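Local coordinates for putative efflux transporter (Bacteroides eggerthii, PDB 4L8J), which probably serves as the periplasmic membrane-fusion (adaptor) subunit of an efflux pump, as in relatives of the HlyD family, at residues V10-L22 / P249-S261. Sequence-based numbering, arbitrary orientation. Where two conformers were deposited one is given.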
# COMPACT_ATOMS: atom_id res chain seq x y z
N VAL A 10 23.29 8.05 -20.99
CA VAL A 10 22.05 7.98 -20.19
C VAL A 10 22.03 6.71 -19.38
O VAL A 10 22.52 5.68 -19.87
CB VAL A 10 20.73 8.06 -21.06
CG1 VAL A 10 20.59 9.40 -21.79
CG2 VAL A 10 20.62 6.89 -22.04
N LYS A 11 21.42 6.75 -18.18
CA LYS A 11 21.16 5.52 -17.41
C LYS A 11 19.76 5.07 -17.83
O LYS A 11 18.93 5.91 -18.19
CB LYS A 11 21.29 5.71 -15.89
CG LYS A 11 22.73 5.85 -15.40
CD LYS A 11 22.79 5.88 -13.87
CE LYS A 11 24.13 6.35 -13.33
NZ LYS A 11 24.30 7.82 -13.47
N THR A 12 19.54 3.75 -17.91
CA THR A 12 18.26 3.20 -18.35
C THR A 12 17.82 2.08 -17.43
O THR A 12 18.61 1.56 -16.64
CB THR A 12 18.36 2.65 -19.79
OG1 THR A 12 19.23 1.52 -19.77
CG2 THR A 12 18.79 3.68 -20.84
N ALA A 13 16.57 1.65 -17.60
CA ALA A 13 16.00 0.50 -16.91
C ALA A 13 15.03 -0.15 -17.82
O ALA A 13 14.52 0.49 -18.75
CB ALA A 13 15.31 0.93 -15.62
N THR A 14 14.74 -1.43 -17.56
CA THR A 14 13.76 -2.22 -18.30
C THR A 14 12.41 -2.07 -17.59
O THR A 14 12.38 -2.15 -16.37
CB THR A 14 14.24 -3.68 -18.33
OG1 THR A 14 15.63 -3.71 -18.65
CG2 THR A 14 13.43 -4.54 -19.29
N VAL A 15 11.32 -1.88 -18.33
CA VAL A 15 9.95 -1.82 -17.77
C VAL A 15 9.62 -3.25 -17.26
O VAL A 15 9.86 -4.22 -17.99
CB VAL A 15 8.93 -1.32 -18.83
CG1 VAL A 15 7.50 -1.35 -18.29
CG2 VAL A 15 9.29 0.09 -19.32
N SER A 16 9.14 -3.37 -16.02
CA SER A 16 8.82 -4.68 -15.45
C SER A 16 7.35 -4.73 -15.02
O SER A 16 6.75 -3.72 -14.64
CB SER A 16 9.76 -5.02 -14.29
OG SER A 16 9.59 -4.15 -13.17
N SER A 17 6.74 -5.91 -15.16
CA SER A 17 5.37 -6.16 -14.75
C SER A 17 5.35 -6.18 -13.22
O SER A 17 6.22 -6.79 -12.62
CB SER A 17 4.88 -7.48 -15.34
OG SER A 17 3.53 -7.68 -14.97
N GLN A 18 4.42 -5.47 -12.60
CA GLN A 18 4.37 -5.37 -11.13
C GLN A 18 4.52 -6.71 -10.39
O GLN A 18 5.33 -6.82 -9.46
CB GLN A 18 3.05 -4.70 -10.70
CG GLN A 18 2.84 -4.66 -9.20
CD GLN A 18 1.45 -4.22 -8.86
OE1 GLN A 18 0.47 -4.49 -9.58
NE2 GLN A 18 1.34 -3.50 -7.76
N SER A 19 3.74 -7.72 -10.78
CA SER A 19 3.68 -8.97 -10.02
C SER A 19 4.54 -10.12 -10.55
O SER A 19 4.43 -11.24 -10.02
CB SER A 19 2.22 -9.44 -9.93
OG SER A 19 1.75 -9.76 -11.22
N VAL A 20 5.33 -9.89 -11.60
CA VAL A 20 6.20 -10.93 -12.15
C VAL A 20 7.54 -10.85 -11.40
O VAL A 20 8.21 -9.83 -11.45
CB VAL A 20 6.37 -10.82 -13.70
CG1 VAL A 20 7.44 -11.79 -14.23
CG2 VAL A 20 5.04 -11.08 -14.40
N ILE A 21 7.89 -11.91 -10.68
CA ILE A 21 9.15 -12.00 -9.95
C ILE A 21 10.18 -12.70 -10.83
O ILE A 21 9.90 -13.75 -11.39
CB ILE A 21 8.98 -12.72 -8.59
CG1 ILE A 21 7.82 -12.14 -7.73
CG2 ILE A 21 10.34 -12.80 -7.80
CD1 ILE A 21 7.93 -10.65 -7.34
N LEU A 22 11.37 -12.11 -10.94
CA LEU A 22 12.46 -12.67 -11.73
C LEU A 22 13.63 -13.01 -10.81
O LEU A 22 13.96 -12.22 -9.93
CB LEU A 22 12.93 -11.66 -12.79
CG LEU A 22 11.88 -11.07 -13.74
CD1 LEU A 22 12.51 -9.95 -14.57
CD2 LEU A 22 11.32 -12.12 -14.67
N PRO A 249 -1.44 -13.59 -10.80
CA PRO A 249 -2.00 -13.61 -12.17
C PRO A 249 -3.44 -13.10 -12.26
O PRO A 249 -3.86 -12.64 -13.31
CB PRO A 249 -1.91 -15.10 -12.57
CG PRO A 249 -1.97 -15.85 -11.25
CD PRO A 249 -1.18 -14.96 -10.30
N PHE A 250 -4.16 -13.11 -11.15
CA PHE A 250 -5.55 -12.68 -11.00
C PHE A 250 -5.75 -11.18 -11.25
O PHE A 250 -6.90 -10.77 -11.46
CB PHE A 250 -6.06 -13.02 -9.59
CG PHE A 250 -5.15 -12.61 -8.45
CD1 PHE A 250 -5.21 -11.32 -7.90
CD2 PHE A 250 -4.23 -13.50 -7.91
CE1 PHE A 250 -4.35 -10.94 -6.87
CE2 PHE A 250 -3.40 -13.13 -6.84
CZ PHE A 250 -3.45 -11.85 -6.34
N ILE A 251 -4.66 -10.35 -11.17
CA ILE A 251 -4.77 -8.88 -11.34
C ILE A 251 -5.38 -8.58 -12.70
O ILE A 251 -4.90 -9.08 -13.71
CB ILE A 251 -3.41 -8.15 -11.13
CG1 ILE A 251 -3.03 -8.15 -9.64
CG2 ILE A 251 -3.44 -6.69 -11.71
CD1 ILE A 251 -1.58 -7.62 -9.40
N GLU A 252 -6.49 -7.82 -12.71
CA GLU A 252 -7.20 -7.48 -13.95
C GLU A 252 -6.37 -6.48 -14.81
O GLU A 252 -5.88 -6.88 -15.87
CB GLU A 252 -8.60 -6.93 -13.66
CG GLU A 252 -9.45 -6.76 -14.92
CD GLU A 252 -10.82 -6.15 -14.71
OE1 GLU A 252 -11.13 -5.71 -13.58
OE2 GLU A 252 -11.60 -6.13 -15.69
N GLU A 253 -6.22 -5.23 -14.35
CA GLU A 253 -5.43 -4.21 -15.08
C GLU A 253 -3.96 -4.27 -14.65
O GLU A 253 -3.62 -3.81 -13.56
CB GLU A 253 -6.03 -2.78 -14.95
CG GLU A 253 -6.30 -2.26 -13.54
CD GLU A 253 -5.90 -0.82 -13.23
OE1 GLU A 253 -5.81 0.00 -14.18
OE2 GLU A 253 -5.72 -0.51 -12.03
N LYS A 254 -3.11 -4.88 -15.48
CA LYS A 254 -1.68 -5.05 -15.25
C LYS A 254 -0.96 -3.69 -15.15
O LYS A 254 -1.18 -2.82 -15.99
CB LYS A 254 -1.04 -5.89 -16.36
CG LYS A 254 -1.77 -7.19 -16.69
CD LYS A 254 -1.78 -8.20 -15.57
CE LYS A 254 -2.57 -9.45 -15.96
NZ LYS A 254 -2.67 -10.42 -14.82
N LEU A 255 -0.19 -3.50 -14.07
CA LEU A 255 0.58 -2.30 -13.81
C LEU A 255 2.06 -2.57 -14.08
O LEU A 255 2.53 -3.67 -13.78
CB LEU A 255 0.38 -1.79 -12.38
CG LEU A 255 -1.07 -1.49 -11.93
CD1 LEU A 255 -1.07 -0.90 -10.58
CD2 LEU A 255 -1.78 -0.55 -12.89
N MSE A 256 2.78 -1.56 -14.62
CA MSE A 256 4.22 -1.62 -14.93
C MSE A 256 4.99 -0.80 -13.93
O MSE A 256 4.49 0.25 -13.48
CB MSE A 256 4.52 -1.09 -16.35
CG MSE A 256 3.74 -1.75 -17.48
SE MSE A 256 4.32 -3.59 -17.73
CE MSE A 256 2.51 -4.47 -17.60
N ASN A 257 6.20 -1.25 -13.59
CA ASN A 257 7.11 -0.49 -12.75
C ASN A 257 8.06 0.32 -13.59
O ASN A 257 8.71 -0.23 -14.51
CB ASN A 257 8.00 -1.39 -11.87
CG ASN A 257 7.32 -2.22 -10.84
OD1 ASN A 257 6.60 -1.69 -10.00
ND2 ASN A 257 7.70 -3.50 -10.78
N VAL A 258 8.24 1.59 -13.20
CA VAL A 258 9.30 2.45 -13.73
C VAL A 258 9.84 3.29 -12.59
O VAL A 258 9.04 3.75 -11.78
CB VAL A 258 8.93 3.35 -14.96
CG1 VAL A 258 8.50 2.54 -16.16
CG2 VAL A 258 7.91 4.43 -14.61
N PRO A 259 11.16 3.61 -12.53
CA PRO A 259 11.63 4.54 -11.50
C PRO A 259 10.97 5.91 -11.64
O PRO A 259 10.61 6.33 -12.76
CB PRO A 259 13.14 4.64 -11.78
CG PRO A 259 13.48 3.30 -12.42
CD PRO A 259 12.28 3.11 -13.35
N LEU A 260 10.78 6.61 -10.53
CA LEU A 260 10.21 7.96 -10.56
C LEU A 260 11.06 8.87 -11.47
O LEU A 260 10.50 9.66 -12.23
CB LEU A 260 10.15 8.53 -9.12
CG LEU A 260 9.89 10.02 -8.95
CD1 LEU A 260 8.50 10.38 -9.41
CD2 LEU A 260 10.10 10.45 -7.50
N SER A 261 12.40 8.72 -11.42
CA SER A 261 13.34 9.56 -12.19
C SER A 261 13.16 9.40 -13.73
O SER A 261 13.71 10.19 -14.49
CB SER A 261 14.77 9.26 -11.76
OG SER A 261 15.16 7.96 -12.16
O HOH W 1 11.67 -0.39 -14.62
O HOH W 2 -0.21 -5.52 -12.00
O HOH W 3 -0.46 -10.20 -13.16
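S16 and N257 face each other as the hydrogen-bonded pair of a short antiparallel bridge and are joined twice. N257 N donates to S16 O over 2.7 Å in a nearly straight bond. The two side chains lie on one face of the sheet, where N257 ND2 donates to S16 OG at 3.1 Å, the hydroxyl oxygen lying almost in the amide plane; a chi1 of 66°, which sets OG between the backbone N and the carbonyl carbon, brings it there. Beyond the non-hydrogen-bonded pair S17-M256, Q18 N bonds to L255 O at 2.9 Å, early in the type I turn S17-V20.

The tight apolar part is on the opposite face, with M256. V15 CG1 meets M256 CB at 3.6 Å, the side chains crossing at about a right angle, while CG2 of V15 runs alongside V258 CG1. M256, a selenomethionine, bends so that SE also lies against V15 CG1.

The backbones are looser at V15-V258, where one water donates to T14 O and N257 O. In the loops, another links Q18 OE1 to L255 N, and a third joins K254 NZ to S19 OG, which is also hydrogen-bonded to D246 OD1.

N- and C-terminal parts of the chain thus pair beside the barrel, probably as in the membrane-proximal domain of HlyD-type adaptors. The sheet, two-stranded within the chain, runs on through parallel pairing into the second subunit, whose K305 and L304 pack on V15 and V258. Past S17 the turn leads into strand 20-29 of the six-stranded barrel, next to strand 238-246.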